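Local coordinates for protein endo-polygalacturonase (Pectobacterium carotovorum subsp. carotovorum, PDB 1BHE) that hydrolyses the alpha-1,4-glycosidic links inside polygalacturonic acid, contributing to the maceration and soft-rotting of plant tissue, at residues S13-L18 with K40-S45; I103-T108 with I154-S159; H176-D181 with D205-K210; R280-K285 with T312-K317; V341-E346 with S365-K370. One frame throughout, in Å; residues are numbered along the deposited sequence.

Interaction 1. Residues S13-L18 with K40-S45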
# COMPACT_ATOMS: atom_id res chain seq x y z
N SER A 13 -3.61 -25.89 1.31
CA SER A 13 -4.60 -26.75 1.96
C SER A 13 -4.62 -26.32 3.43
O SER A 13 -3.64 -25.73 3.91
CB SER A 13 -4.24 -28.22 1.80
OG SER A 13 -3.21 -28.58 2.71
N SER A 14 -5.72 -26.55 4.13
CA SER A 14 -5.82 -26.11 5.52
C SER A 14 -5.17 -27.08 6.49
O SER A 14 -5.26 -28.30 6.30
CB SER A 14 -7.30 -25.94 5.89
OG SER A 14 -7.93 -27.21 5.80
N CYS A 15 -4.55 -26.55 7.54
CA CYS A 15 -3.99 -27.39 8.59
C CYS A 15 -5.04 -27.62 9.68
O CYS A 15 -5.12 -28.67 10.31
CB CYS A 15 -2.77 -26.75 9.25
SG CYS A 15 -3.01 -25.08 9.92
N THR A 16 -5.81 -26.57 9.91
CA THR A 16 -6.84 -26.51 10.94
C THR A 16 -8.00 -25.65 10.43
O THR A 16 -7.77 -24.71 9.66
CB THR A 16 -6.28 -25.84 12.21
OG1 THR A 16 -5.24 -26.65 12.79
CG2 THR A 16 -7.34 -25.61 13.28
N THR A 17 -9.22 -25.97 10.84
CA THR A 17 -10.37 -25.16 10.43
C THR A 17 -11.07 -24.65 11.68
O THR A 17 -11.36 -25.44 12.59
CB THR A 17 -11.35 -25.93 9.53
OG1 THR A 17 -10.66 -26.34 8.34
CG2 THR A 17 -12.53 -25.06 9.13
N LEU A 18 -11.29 -23.34 11.75
CA LEU A 18 -11.94 -22.71 12.89
C LEU A 18 -13.30 -22.16 12.46
O LEU A 18 -13.46 -21.77 11.31
CB LEU A 18 -11.10 -21.57 13.47
CG LEU A 18 -9.64 -21.87 13.85
CD1 LEU A 18 -8.89 -20.58 14.15
CD2 LEU A 18 -9.56 -22.83 15.03
N LYS A 40 0.82 -24.98 4.81
CA LYS A 40 -0.63 -25.06 4.98
C LYS A 40 -1.16 -23.77 5.59
O LYS A 40 -0.39 -22.88 5.96
CB LYS A 40 -0.99 -26.27 5.85
CG LYS A 40 -0.64 -27.60 5.18
CD LYS A 40 -1.30 -28.77 5.89
CE LYS A 40 -0.81 -30.10 5.33
NZ LYS A 40 -1.69 -31.23 5.75
N ALA A 41 -2.49 -23.68 5.72
CA ALA A 41 -3.08 -22.46 6.26
C ALA A 41 -4.13 -22.72 7.33
O ALA A 41 -4.78 -23.76 7.30
CB ALA A 41 -3.77 -21.71 5.11
N VAL A 42 -4.29 -21.76 8.23
CA VAL A 42 -5.35 -21.83 9.24
C VAL A 42 -6.58 -21.34 8.48
O VAL A 42 -6.51 -20.26 7.89
CB VAL A 42 -5.08 -20.98 10.47
CG1 VAL A 42 -6.30 -20.75 11.34
CG2 VAL A 42 -3.96 -21.64 11.28
N ARG A 43 -7.64 -22.14 8.44
CA ARG A 43 -8.84 -21.78 7.69
C ARG A 43 -9.91 -21.19 8.60
O ARG A 43 -10.25 -21.75 9.64
CB ARG A 43 -9.38 -23.02 6.95
CG ARG A 43 -10.62 -22.75 6.12
CD ARG A 43 -11.08 -23.95 5.30
NE ARG A 43 -12.34 -23.67 4.62
CZ ARG A 43 -13.15 -24.54 4.05
NH1 ARG A 43 -12.86 -25.84 4.03
NH2 ARG A 43 -14.28 -24.13 3.47
N LEU A 44 -10.43 -20.03 8.22
CA LEU A 44 -11.45 -19.31 8.96
C LEU A 44 -12.80 -19.48 8.25
O LEU A 44 -13.05 -18.91 7.19
CB LEU A 44 -11.06 -17.85 9.08
CG LEU A 44 -10.29 -17.34 10.29
CD1 LEU A 44 -9.40 -18.34 10.98
CD2 LEU A 44 -9.48 -16.10 9.92
N SER A 45 -13.65 -20.30 8.85
CA SER A 45 -14.97 -20.60 8.33
C SER A 45 -16.08 -20.10 9.25
O SER A 45 -15.85 -19.69 10.38
CB SER A 45 -15.11 -22.12 8.15
OG SER A 45 -14.18 -22.61 7.20
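Leu18 lays its CD1 methyl against two side chains of the neighbouring strand: CG1 of Val42, 3.8 Å from Leu18 CD1, and CD1 of Leu44, alongside which the leucine runs in the same direction. Branched aliphatic residues suit this face because Ile29 and Ala32 of helix 26-33 press on Leu18, while Phe52 touches both leucines. The opposite face of the pair is polar. There Thr17 stands side by side with Arg43, OG1 over the arginine CB at 3.8 Å, and the CG2 of Thr17 meets Ser45 OG. With CG anti to the backbone N (chi1 -179°), the extended chain of Arg43 carries its guanidinium past the threonine to a salt bridge with Asp68, which is also hydrogen-bonded to Ser45 OG.

Backbone bonds fix the parallel register. Arg43 N reaches Thr16 O at 2.8 Å, Leu18 N donates to Arg43 O, and Ser45 N to Leu18 O. At the corner around Cys15 the pattern distorts: Cys15 N still binds Ala41 O at 2.8 Å, but lies 33° out of the carbonyl plane. The cysteine sulfur, which packs on Val42 CG2 at 3.8 Å, is tied by a disulfide to Cys36, joining the strand to the chain just before 40-45. Lys40 stretches its methylenes past Ser13 OG.

Two parallel strands with a helix lying over their apolar face are what is found at the N-terminal end of the right-handed parallel beta-helix of family 28 hydrolases, where the helix shields the hydrophobic core.

Interaction 2. Residues I103-T108 with I154-S159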
# COMPACT_ATOMS: atom_id res chain seq x y z
N ILE A 103 -2.22 -7.83 11.39
CA ILE A 103 -1.53 -9.07 11.05
C ILE A 103 -0.06 -8.73 10.74
O ILE A 103 0.18 -7.89 9.86
CB ILE A 103 -2.14 -9.80 9.85
CG1 ILE A 103 -3.61 -10.18 10.12
CG2 ILE A 103 -1.35 -11.06 9.51
CD1 ILE A 103 -4.32 -10.56 8.83
N THR A 104 0.86 -9.33 11.49
CA THR A 104 2.28 -9.04 11.27
C THR A 104 3.06 -10.31 10.94
O THR A 104 2.92 -11.34 11.60
CB THR A 104 2.91 -8.39 12.52
OG1 THR A 104 2.13 -7.27 12.97
CG2 THR A 104 4.32 -7.89 12.22
N ALA A 105 3.88 -10.26 9.89
CA ALA A 105 4.70 -11.37 9.45
C ALA A 105 6.16 -10.92 9.49
O ALA A 105 6.55 -10.05 8.71
CB ALA A 105 4.30 -11.77 8.03
N VAL A 106 6.92 -11.41 10.45
CA VAL A 106 8.32 -11.03 10.63
C VAL A 106 9.26 -12.15 10.26
O VAL A 106 9.11 -13.28 10.74
CB VAL A 106 8.58 -10.67 12.12
CG1 VAL A 106 10.06 -10.39 12.35
CG2 VAL A 106 7.75 -9.46 12.53
N SER A 107 10.23 -11.88 9.39
CA SER A 107 11.19 -12.89 8.97
C SER A 107 10.53 -14.19 8.54
O SER A 107 10.91 -15.28 8.97
CB SER A 107 12.20 -13.13 10.12
OG SER A 107 12.86 -11.89 10.37
N THR A 108 9.55 -14.09 7.63
CA THR A 108 8.85 -15.26 7.13
C THR A 108 9.32 -15.60 5.71
O THR A 108 9.80 -14.75 4.96
CB THR A 108 7.32 -15.06 7.08
OG1 THR A 108 7.01 -14.00 6.16
CG2 THR A 108 6.79 -14.67 8.46
N ILE A 154 -1.91 -5.01 7.43
CA ILE A 154 -0.95 -6.09 7.20
C ILE A 154 0.45 -5.48 7.17
O ILE A 154 0.69 -4.60 6.34
CB ILE A 154 -1.24 -6.83 5.89
CG1 ILE A 154 -2.53 -7.67 5.99
CG2 ILE A 154 -0.10 -7.75 5.47
CD1 ILE A 154 -3.08 -8.04 4.62
N GLN A 155 1.33 -5.93 8.04
CA GLN A 155 2.71 -5.44 8.10
C GLN A 155 3.66 -6.61 7.91
O GLN A 155 3.64 -7.57 8.67
CB GLN A 155 2.94 -4.77 9.46
CG GLN A 155 4.38 -4.34 9.70
CD GLN A 155 4.76 -3.07 8.96
OE1 GLN A 155 4.00 -2.11 8.86
NE2 GLN A 155 5.99 -3.06 8.44
N ILE A 156 4.46 -6.57 6.85
CA ILE A 156 5.38 -7.66 6.52
C ILE A 156 6.82 -7.16 6.55
O ILE A 156 7.16 -6.23 5.82
CB ILE A 156 5.06 -8.25 5.14
CG1 ILE A 156 3.59 -8.65 5.02
CG2 ILE A 156 5.96 -9.45 4.86
CD1 ILE A 156 3.05 -8.56 3.60
N ASN A 157 7.66 -7.74 7.41
CA ASN A 157 9.03 -7.28 7.57
C ASN A 157 10.07 -8.37 7.31
O ASN A 157 9.86 -9.52 7.70
CB ASN A 157 9.26 -6.83 9.03
CG ASN A 157 8.33 -5.74 9.51
OD1 ASN A 157 7.85 -4.92 8.75
ND2 ASN A 157 8.04 -5.70 10.80
N LYS A 158 11.19 -8.02 6.69
CA LYS A 158 12.28 -8.94 6.40
C LYS A 158 11.86 -10.31 5.93
O LYS A 158 12.43 -11.33 6.34
CB LYS A 158 13.13 -9.06 7.68
CG LYS A 158 13.72 -7.67 8.02
CD LYS A 158 14.61 -7.77 9.25
CE LYS A 158 16.01 -8.18 8.84
NZ LYS A 158 16.58 -7.30 7.79
N SER A 159 10.90 -10.37 5.00
CA SER A 159 10.36 -11.66 4.57
C SER A 159 10.69 -11.94 3.11
O SER A 159 11.07 -11.07 2.33
CB SER A 159 8.85 -11.65 4.82
OG SER A 159 8.57 -11.68 6.22
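Ile154 meets Ile103 at the start of the pair, the two isoleucines facing the interior with CD1 of Ile103 4.4 Å from CG1 of Ile154, a loose apolar touch. Gln155 follows on the other face. Gln155 N donates to Ile103 O at 2.9 Å. Ala105 N in turn donates to Gln155 O, and the CG2 of Thr104 rests 3.6 Å from that same Gln155 O. The glutamine chain bends at chi2 (77°), which swings NE2 along its own strand to Asn157 OD1, 2.6 Å away and in the planes of both amides; OE1 goes to Arg152. Ile156 turns inward again, its CG2 near the methyl of Ala105, and Phe162 lies against both.

Asn157 N binds Ala105 O. Its carbonyl is shared: Ser107 N approaches at 2.9 Å from one face of the plane and Ser159 OG, also 2.9 Å from Asn157 O, from the other. On the outer face the carboxamide ND2 lies by Val106 CG2. Ser107 and Lys158 both take up left-handed helical backbone angles, which turn the two chains out of their strands together. Ser159 then closes the contact, its buried OG accepting from Thr108 N at 3.0 Å with an almost straight N-H (165°) and lying 2.8 Å from Thr108 OG1, so small hydroxyls replace the backbone pairing that the turn interrupts.

Strand 51-58 flanks 103-106 and strand 177-180 flanks 154-157, while from across the interior Phe162 belongs to strand 162-165, and Ile113 of strand 112-114 covers Ile103 and Ile154.

Interaction 3. Residues H176-D181 with D205-K210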
# COMPACT_ATOMS: atom_id res chain seq x y z
N HIS A 176 -2.89 -0.19 4.36
CA HIS A 176 -3.46 -1.53 4.26
C HIS A 176 -2.39 -2.62 4.27
O HIS A 176 -2.47 -3.57 5.04
CB HIS A 176 -4.31 -1.68 2.99
CG HIS A 176 -5.57 -0.87 2.97
ND1 HIS A 176 -5.57 0.50 2.82
CD2 HIS A 176 -6.86 -1.24 3.06
CE1 HIS A 176 -6.82 0.94 2.83
NE2 HIS A 176 -7.63 -0.09 2.98
N VAL A 177 -1.45 -2.52 3.33
CA VAL A 177 -0.39 -3.52 3.19
C VAL A 177 0.97 -2.85 3.05
O VAL A 177 1.18 -1.97 2.21
CB VAL A 177 -0.58 -4.43 1.95
CG1 VAL A 177 0.49 -5.52 1.92
CG2 VAL A 177 -1.94 -5.08 1.86
N VAL A 178 1.92 -3.29 3.87
CA VAL A 178 3.29 -2.78 3.85
C VAL A 178 4.24 -3.98 3.75
O VAL A 178 4.11 -4.93 4.51
CB VAL A 178 3.65 -1.96 5.11
CG1 VAL A 178 5.15 -1.63 5.13
CG2 VAL A 178 2.84 -0.67 5.20
N PHE A 179 5.16 -3.92 2.79
CA PHE A 179 6.15 -4.97 2.59
C PHE A 179 7.53 -4.32 2.76
O PHE A 179 8.01 -3.66 1.82
CB PHE A 179 6.02 -5.61 1.21
CG PHE A 179 6.91 -6.80 0.99
CD1 PHE A 179 6.67 -8.00 1.64
CD2 PHE A 179 8.00 -6.72 0.13
CE1 PHE A 179 7.49 -9.10 1.45
CE2 PHE A 179 8.82 -7.81 -0.07
CZ PHE A 179 8.57 -9.00 0.59
N SER A 180 8.12 -4.44 3.94
CA SER A 180 9.36 -3.75 4.26
C SER A 180 10.60 -4.62 4.38
O SER A 180 10.60 -5.66 5.02
CB SER A 180 9.24 -3.07 5.65
OG SER A 180 8.20 -2.11 5.63
N ASP A 181 11.70 -4.11 3.83
CA ASP A 181 13.01 -4.75 3.88
C ASP A 181 12.97 -6.23 3.54
O ASP A 181 13.61 -7.07 4.19
CB ASP A 181 13.63 -4.54 5.27
CG ASP A 181 13.52 -3.10 5.73
OD1 ASP A 181 14.09 -2.18 5.11
OD2 ASP A 181 12.83 -2.87 6.75
N ASP A 205 2.25 -0.69 -0.13
CA ASP A 205 3.51 0.03 -0.17
C ASP A 205 4.75 -0.83 0.10
O ASP A 205 5.10 -1.09 1.25
CB ASP A 205 3.56 1.12 0.90
CG ASP A 205 2.60 2.28 0.85
OD1 ASP A 205 1.73 2.37 -0.03
OD2 ASP A 205 2.71 3.18 1.72
N PRO A 206 5.49 -1.15 -0.95
CA PRO A 206 6.80 -1.77 -0.83
C PRO A 206 7.76 -0.73 -0.27
O PRO A 206 7.78 0.41 -0.75
CB PRO A 206 7.15 -2.19 -2.25
CG PRO A 206 5.92 -1.98 -3.07
CD PRO A 206 5.16 -0.86 -2.37
N MET A 207 8.52 -1.05 0.76
CA MET A 207 9.45 -0.14 1.42
C MET A 207 10.84 -0.76 1.52
O MET A 207 11.04 -1.72 2.26
CB MET A 207 8.97 0.16 2.85
CG MET A 207 7.69 0.98 2.94
SD MET A 207 7.20 1.32 4.64
CE MET A 207 5.69 2.24 4.33
N SER A 208 11.79 -0.26 0.73
CA SER A 208 13.15 -0.80 0.70
C SER A 208 13.09 -2.32 0.49
O SER A 208 13.66 -3.11 1.24
CB SER A 208 13.92 -0.44 1.97
OG SER A 208 14.46 0.89 1.88
N SER A 209 12.36 -2.73 -0.55
CA SER A 209 12.17 -4.15 -0.83
C SER A 209 12.37 -4.43 -2.31
O SER A 209 12.28 -3.51 -3.12
CB SER A 209 10.75 -4.57 -0.41
OG SER A 209 10.61 -4.56 1.00
N LYS A 210 12.65 -5.69 -2.67
CA LYS A 210 12.82 -6.01 -4.08
C LYS A 210 11.86 -7.14 -4.49
O LYS A 210 11.33 -7.85 -3.65
CB LYS A 210 14.23 -6.41 -4.47
CG LYS A 210 15.13 -6.99 -3.42
CD LYS A 210 16.61 -6.70 -3.63
CE LYS A 210 16.95 -5.25 -3.84
NZ LYS A 210 17.72 -4.59 -2.75
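Met207 runs fully extended beyond CG (chi2 and chi3 both near 180°), which carries its thioether obliquely over Val178: SD is 3.6 Å from Val178 CG1, and CE sits close to both valine methyls. The same SD lies 3.7 Å from Ser180 OG. A long flexible chain thus covers a beta-branched residue and a small serine at once, on the face that Asp205 also occupies. The side chain of Asp205 is about 8 Å from that of Asp223, the predicted proton donor, and its OD1 makes a weak hydrogen bond with Ala227 N.

Phe179 turns to the other face, alongside Pro206. Having CG anti to the backbone N (chi1 -173°) swings the ring toward the end of strand 205-207, where CD2 comes within 3.5 Å of Ser209 CB. Ser209 OG lies 2.9 Å from Phe179 O, within hydrogen-bonding distance, and is also held by Gly182 N; a small hydroxyl fits here because it can serve backbone groups where the chain turns. Phe179 O accepts Met207 N as well. Earlier in the pair, Phe179 N reaches Asp205 O at 3.2 Å, a longer bond whose donor lies 45° out of the carbonyl plane.

Asp181 and Ser208 both adopt left-handed helical backbone angles as the chains leave the strands. Asp181 N binds Met207 O at 2.9 Å, and OD1, which passes Ser208 CB at 3.6 Å, is paired with Arg234.

Strand 154-157 lies beside 177-180 and strand 226-230 beside 204-207, while Phe185 and Ile212, of strands 183-193 and 210-215, pack against Phe179 from within the coil.

Interaction 4. Residues R280-K285 with T312-K317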
# COMPACT_ATOMS: atom_id res chain seq x y z
N ARG A 280 2.54 9.08 -10.46
CA ARG A 280 3.30 10.07 -9.72
C ARG A 280 4.65 9.66 -9.17
O ARG A 280 4.87 8.57 -8.66
CB ARG A 280 2.39 10.49 -8.54
CG ARG A 280 2.97 11.59 -7.67
CD ARG A 280 1.84 12.24 -6.88
NE ARG A 280 1.42 11.38 -5.77
CZ ARG A 280 0.86 11.86 -4.67
NH1 ARG A 280 0.66 13.17 -4.56
NH2 ARG A 280 0.50 11.05 -3.68
N ILE A 281 5.60 10.58 -9.29
CA ILE A 281 6.93 10.47 -8.72
C ILE A 281 7.10 11.76 -7.89
O ILE A 281 7.09 12.86 -8.45
CB ILE A 281 8.09 10.31 -9.70
CG1 ILE A 281 7.86 9.16 -10.67
CG2 ILE A 281 9.38 10.09 -8.90
CD1 ILE A 281 8.92 8.93 -11.72
N LYS A 282 7.18 11.60 -6.58
CA LYS A 282 7.26 12.76 -5.70
C LYS A 282 8.32 12.65 -4.62
O LYS A 282 8.62 11.56 -4.14
CB LYS A 282 5.89 12.97 -5.04
CG LYS A 282 5.45 11.79 -4.19
CD LYS A 282 4.17 12.10 -3.44
CE LYS A 282 4.15 11.41 -2.08
NZ LYS A 282 3.25 10.22 -2.09
N SER A 283 8.84 13.80 -4.21
CA SER A 283 9.83 13.85 -3.15
C SER A 283 10.00 15.27 -2.62
O SER A 283 9.26 16.19 -2.98
CB SER A 283 11.17 13.28 -3.63
OG SER A 283 11.89 12.74 -2.54
N ASP A 284 10.97 15.45 -1.74
CA ASP A 284 11.28 16.76 -1.18
C ASP A 284 12.77 16.77 -0.85
O ASP A 284 13.44 15.75 -1.06
CB ASP A 284 10.43 17.07 0.05
CG ASP A 284 10.49 15.98 1.10
OD1 ASP A 284 11.55 15.84 1.74
OD2 ASP A 284 9.48 15.26 1.29
N LYS A 285 13.27 17.84 -0.24
CA LYS A 285 14.68 17.94 0.10
C LYS A 285 15.12 16.99 1.21
O LYS A 285 16.33 16.78 1.35
CB LYS A 285 15.03 19.38 0.50
CG LYS A 285 15.32 20.30 -0.67
CD LYS A 285 15.92 21.62 -0.19
CE LYS A 285 15.00 22.78 -0.48
NZ LYS A 285 15.77 24.00 -0.89
N THR A 312 9.57 17.19 -7.52
CA THR A 312 10.73 17.07 -6.65
C THR A 312 10.62 17.95 -5.41
O THR A 312 11.44 17.83 -4.50
CB THR A 312 12.04 17.43 -7.37
OG1 THR A 312 11.98 18.82 -7.70
CG2 THR A 312 12.21 16.60 -8.63
N VAL A 313 9.62 18.83 -5.34
CA VAL A 313 9.41 19.66 -4.16
C VAL A 313 7.95 19.58 -3.74
O VAL A 313 7.27 20.58 -3.53
CB VAL A 313 9.80 21.13 -4.38
CG1 VAL A 313 11.31 21.33 -4.33
CG2 VAL A 313 9.26 21.65 -5.70
N TYR A 314 7.45 18.35 -3.62
CA TYR A 314 6.06 18.10 -3.24
C TYR A 314 5.69 18.88 -1.98
O TYR A 314 4.70 19.61 -1.97
CB TYR A 314 5.81 16.60 -3.06
CG TYR A 314 4.41 16.21 -2.68
CD1 TYR A 314 3.34 16.42 -3.54
CD2 TYR A 314 4.15 15.60 -1.46
CE1 TYR A 314 2.05 16.06 -3.18
CE2 TYR A 314 2.87 15.24 -1.09
CZ TYR A 314 1.82 15.47 -1.96
OH TYR A 314 0.55 15.10 -1.60
N GLU A 315 6.45 18.70 -0.91
CA GLU A 315 6.30 19.47 0.31
C GLU A 315 7.59 20.25 0.56
O GLU A 315 8.64 19.87 0.04
CB GLU A 315 6.04 18.59 1.52
CG GLU A 315 4.82 17.69 1.49
CD GLU A 315 4.90 16.68 2.62
OE1 GLU A 315 4.82 17.12 3.79
OE2 GLU A 315 5.06 15.48 2.34
N LYS A 316 7.50 21.30 1.36
CA LYS A 316 8.69 22.08 1.69
C LYS A 316 9.25 21.59 3.03
O LYS A 316 8.65 21.77 4.08
CB LYS A 316 8.42 23.58 1.72
CG LYS A 316 7.21 24.04 2.50
CD LYS A 316 7.46 25.38 3.19
CE LYS A 316 7.05 26.55 2.31
NZ LYS A 316 5.67 27.03 2.60
N LYS A 317 10.33 20.83 2.95
CA LYS A 317 10.99 20.28 4.12
C LYS A 317 12.48 20.62 4.04
O LYS A 317 12.96 20.83 2.92
CB LYS A 317 10.79 18.77 4.20
CG LYS A 317 9.47 18.31 4.79
CD LYS A 317 9.05 16.96 4.22
CE LYS A 317 8.58 16.01 5.31
NZ LYS A 317 8.56 14.60 4.83
O HOH W 1 6.86 15.08 0.16
O HOH W 2 11.65 20.25 -0.00
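Tyr314 and Lys282 lie side by side and point the same way, with CD of Lys282 seated over the middle of the tyrosine ring, 4.0 Å from the centroid and only 10° off its normal: a CH-pi contact. Arg280 crosses the tyrosine at about a right angle, its guanidinium plane turned 82° from the ring, and brings NH1 to 3.5 Å from Tyr314 CE1. Lys282 CD also covers the centre of one face of that guanidinium, so the lysine methylenes fill the angle between two flat groups. Their charged ends lead elsewhere, Arg280 NH2 and Lys282 NZ both forming salt bridges with Asp224. Lysine suits its place because its methylenes can lie on flat groups while the amine reaches a carboxylate. The tyrosine is brought over the strand by its CG standing anti to the backbone N (chi1 -179°), while its own N binds Ser283 O at 2.9 Å.

Farther along, Lys317 CD passes 3.4 Å from Asp284 OD2, and the NZ salt bridge to that oxygen is long at 3.7 Å. Asp284 OD1 is hydrogen-bonded to Ser286 OG. Glu315 OE2 is also near OD2; one water donates to both, which probably eases the repulsion between the like charges. A second water accepts from Lys285 N and donates to Glu315 O, joining the chains where direct backbone bonds are sparse.

Strand 277-282 is flanked by 253-256 and 306-311, and the loop of 312-317 leaves the latter to fold over it. Arg280 touches His251, an inferred active-site residue, while Trp325 of strand 324-335 packs against Ile281, Ser283 and Thr312.

Interaction 5. Residues V341-E346 with S365-K370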
# COMPACT_ATOMS: atom_id res chain seq x y z
N VAL A 341 -1.13 18.32 -15.87
CA VAL A 341 0.12 17.56 -15.78
C VAL A 341 1.17 18.46 -15.12
O VAL A 341 1.45 19.56 -15.61
CB VAL A 341 0.63 17.07 -17.14
CG1 VAL A 341 2.08 16.60 -17.06
CG2 VAL A 341 -0.24 15.95 -17.67
N VAL A 342 1.72 17.99 -14.01
CA VAL A 342 2.73 18.73 -13.28
C VAL A 342 4.11 18.08 -13.38
O VAL A 342 4.32 16.94 -12.97
CB VAL A 342 2.36 18.89 -11.79
CG1 VAL A 342 3.43 19.66 -11.04
CG2 VAL A 342 1.01 19.57 -11.63
N LEU A 343 5.05 18.82 -13.95
CA LEU A 343 6.43 18.35 -14.10
C LEU A 343 7.36 19.39 -13.46
O LEU A 343 7.66 20.42 -14.08
CB LEU A 343 6.81 18.09 -15.54
CG LEU A 343 5.92 17.18 -16.39
CD1 LEU A 343 6.34 17.25 -17.85
CD2 LEU A 343 5.96 15.75 -15.87
N ASN A 344 7.78 19.12 -12.24
CA ASN A 344 8.65 20.04 -11.50
C ASN A 344 9.96 19.39 -11.07
O ASN A 344 9.98 18.49 -10.24
CB ASN A 344 7.90 20.56 -10.27
CG ASN A 344 8.64 21.64 -9.52
OD1 ASN A 344 9.78 21.99 -9.82
ND2 ASN A 344 7.99 22.19 -8.51
N GLY A 345 11.06 19.89 -11.62
CA GLY A 345 12.38 19.36 -11.33
C GLY A 345 13.27 20.28 -10.51
O GLY A 345 14.49 20.20 -10.60
N GLU A 346 12.67 21.14 -9.70
CA GLU A 346 13.43 22.04 -8.82
C GLU A 346 14.36 21.22 -7.94
O GLU A 346 14.02 20.10 -7.55
CB GLU A 346 12.46 22.87 -7.98
CG GLU A 346 13.06 23.97 -7.13
CD GLU A 346 12.01 24.70 -6.31
OE1 GLU A 346 10.94 25.04 -6.85
OE2 GLU A 346 12.24 24.95 -5.11
N SER A 365 -6.41 20.41 -21.38
CA SER A 365 -5.50 20.09 -20.29
C SER A 365 -4.29 21.03 -20.26
O SER A 365 -3.85 21.52 -21.30
CB SER A 365 -5.00 18.65 -20.40
OG SER A 365 -5.99 17.72 -20.03
N THR A 366 -3.76 21.25 -19.06
CA THR A 366 -2.61 22.13 -18.90
C THR A 366 -1.38 21.40 -18.38
O THR A 366 -1.45 20.49 -17.55
CB THR A 366 -2.93 23.31 -17.95
OG1 THR A 366 -4.05 24.03 -18.46
CG2 THR A 366 -1.75 24.26 -17.82
N TRP A 367 -0.23 21.82 -18.89
CA TRP A 367 1.06 21.30 -18.47
C TRP A 367 1.79 22.40 -17.69
O TRP A 367 1.87 23.54 -18.16
CB TRP A 367 1.92 20.88 -19.66
CG TRP A 367 1.35 19.84 -20.58
CD1 TRP A 367 0.27 19.97 -21.40
CD2 TRP A 367 1.86 18.52 -20.80
NE1 TRP A 367 0.07 18.81 -22.11
CE2 TRP A 367 1.03 17.90 -21.76
CE3 TRP A 367 2.94 17.79 -20.27
CZ2 TRP A 367 1.24 16.60 -22.20
CZ3 TRP A 367 3.14 16.50 -20.71
CH2 TRP A 367 2.30 15.92 -21.67
N GLN A 368 2.28 22.08 -16.50
CA GLN A 368 3.04 23.02 -15.69
C GLN A 368 4.46 22.46 -15.58
O GLN A 368 4.71 21.50 -14.85
CB GLN A 368 2.43 23.25 -14.32
CG GLN A 368 1.10 23.97 -14.33
CD GLN A 368 0.39 24.00 -12.99
OE1 GLN A 368 0.87 23.51 -11.97
NE2 GLN A 368 -0.80 24.61 -12.98
N ILE A 369 5.37 23.00 -16.39
CA ILE A 369 6.73 22.49 -16.49
C ILE A 369 7.79 23.41 -15.90
O ILE A 369 7.86 24.61 -16.18
CB ILE A 369 7.08 22.19 -17.96
CG1 ILE A 369 6.09 21.20 -18.57
CG2 ILE A 369 8.50 21.65 -18.09
CD1 ILE A 369 6.08 21.13 -20.08
N LYS A 370 8.69 22.81 -15.12
CA LYS A 370 9.79 23.52 -14.50
C LYS A 370 11.02 22.61 -14.40
O LYS A 370 11.02 21.60 -13.70
CB LYS A 370 9.40 24.05 -13.12
CG LYS A 370 10.54 24.65 -12.31
CD LYS A 370 10.07 25.70 -11.32
CE LYS A 370 9.30 25.10 -10.16
NZ LYS A 370 8.47 26.11 -9.45
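Gly345 N donates to Lys370 O at 2.7 Å, the shortest of five backbone bonds that join the two parallel chains. Four others precede it, from Val341 N with Thr366 O at 2.8 Å to Lys370 N with Leu343 O, the last more bent at 148°. Just beyond, Asn344 OD1 turns back on its own chain to accept Glu346 N at 3.0 Å, an Asx turn that ends the strand. Asparagine serves well here, its short carboxamide reaching the backbone two residues on. Lys370 lies alongside it, CE 3.2 Å from Asn344 OD1, because CG stands anti to the backbone N and the chain bends at chi3 (71°); its NZ forms a long salt bridge of 3.7 Å with Glu346 OE1.

The other face is apolar. Val341 lays CB over one face of the Trp367 indole, offset toward the rim, and its CG1 comes within 3.5 Å of CE3; the flat ring spreads across the smaller valine. Leu343 CD1 reaches the edge of the same indole near its plane and also lies 4.0 Å from Ile369 CG1, the two side chains running the same way. Leu361 touches both Val341 and Trp367, and Val372 and Val374 of strand 372-375 meet Leu343.

Strand 341-344 is bonded on its far side to strand 306-311, whereas strand 366-370 comes almost at the end of the chain. Such in-register parallel strands, with aliphatic residues stacked coil upon coil, are characteristic of the right-handed parallel beta-helix, here at its C-terminal end.

The five contacts follow one another along a single beta-helix, interactions 1 and 5 lying near its two ends with centres about 51 Å apart. Interactions 2 and 3 touch: strands 154-157 and 177-180 are neighbours, probably bonded through Ile156 O and Ser180 N, so four successive strands run side by side. Interaction 3 is the buried one; the rest are partly buried. Regular backbone pairing dominates 1, 2, 3 and 5, with serine hydroxyls filling in at the turns of 2 and 3. Interaction 4, near the annotated active site, has a single direct backbone bond and relies mostly on charged side chains, an aromatic ring and water. It adjoins interaction 5, where Thr312 N probably bonds to Asn344 O.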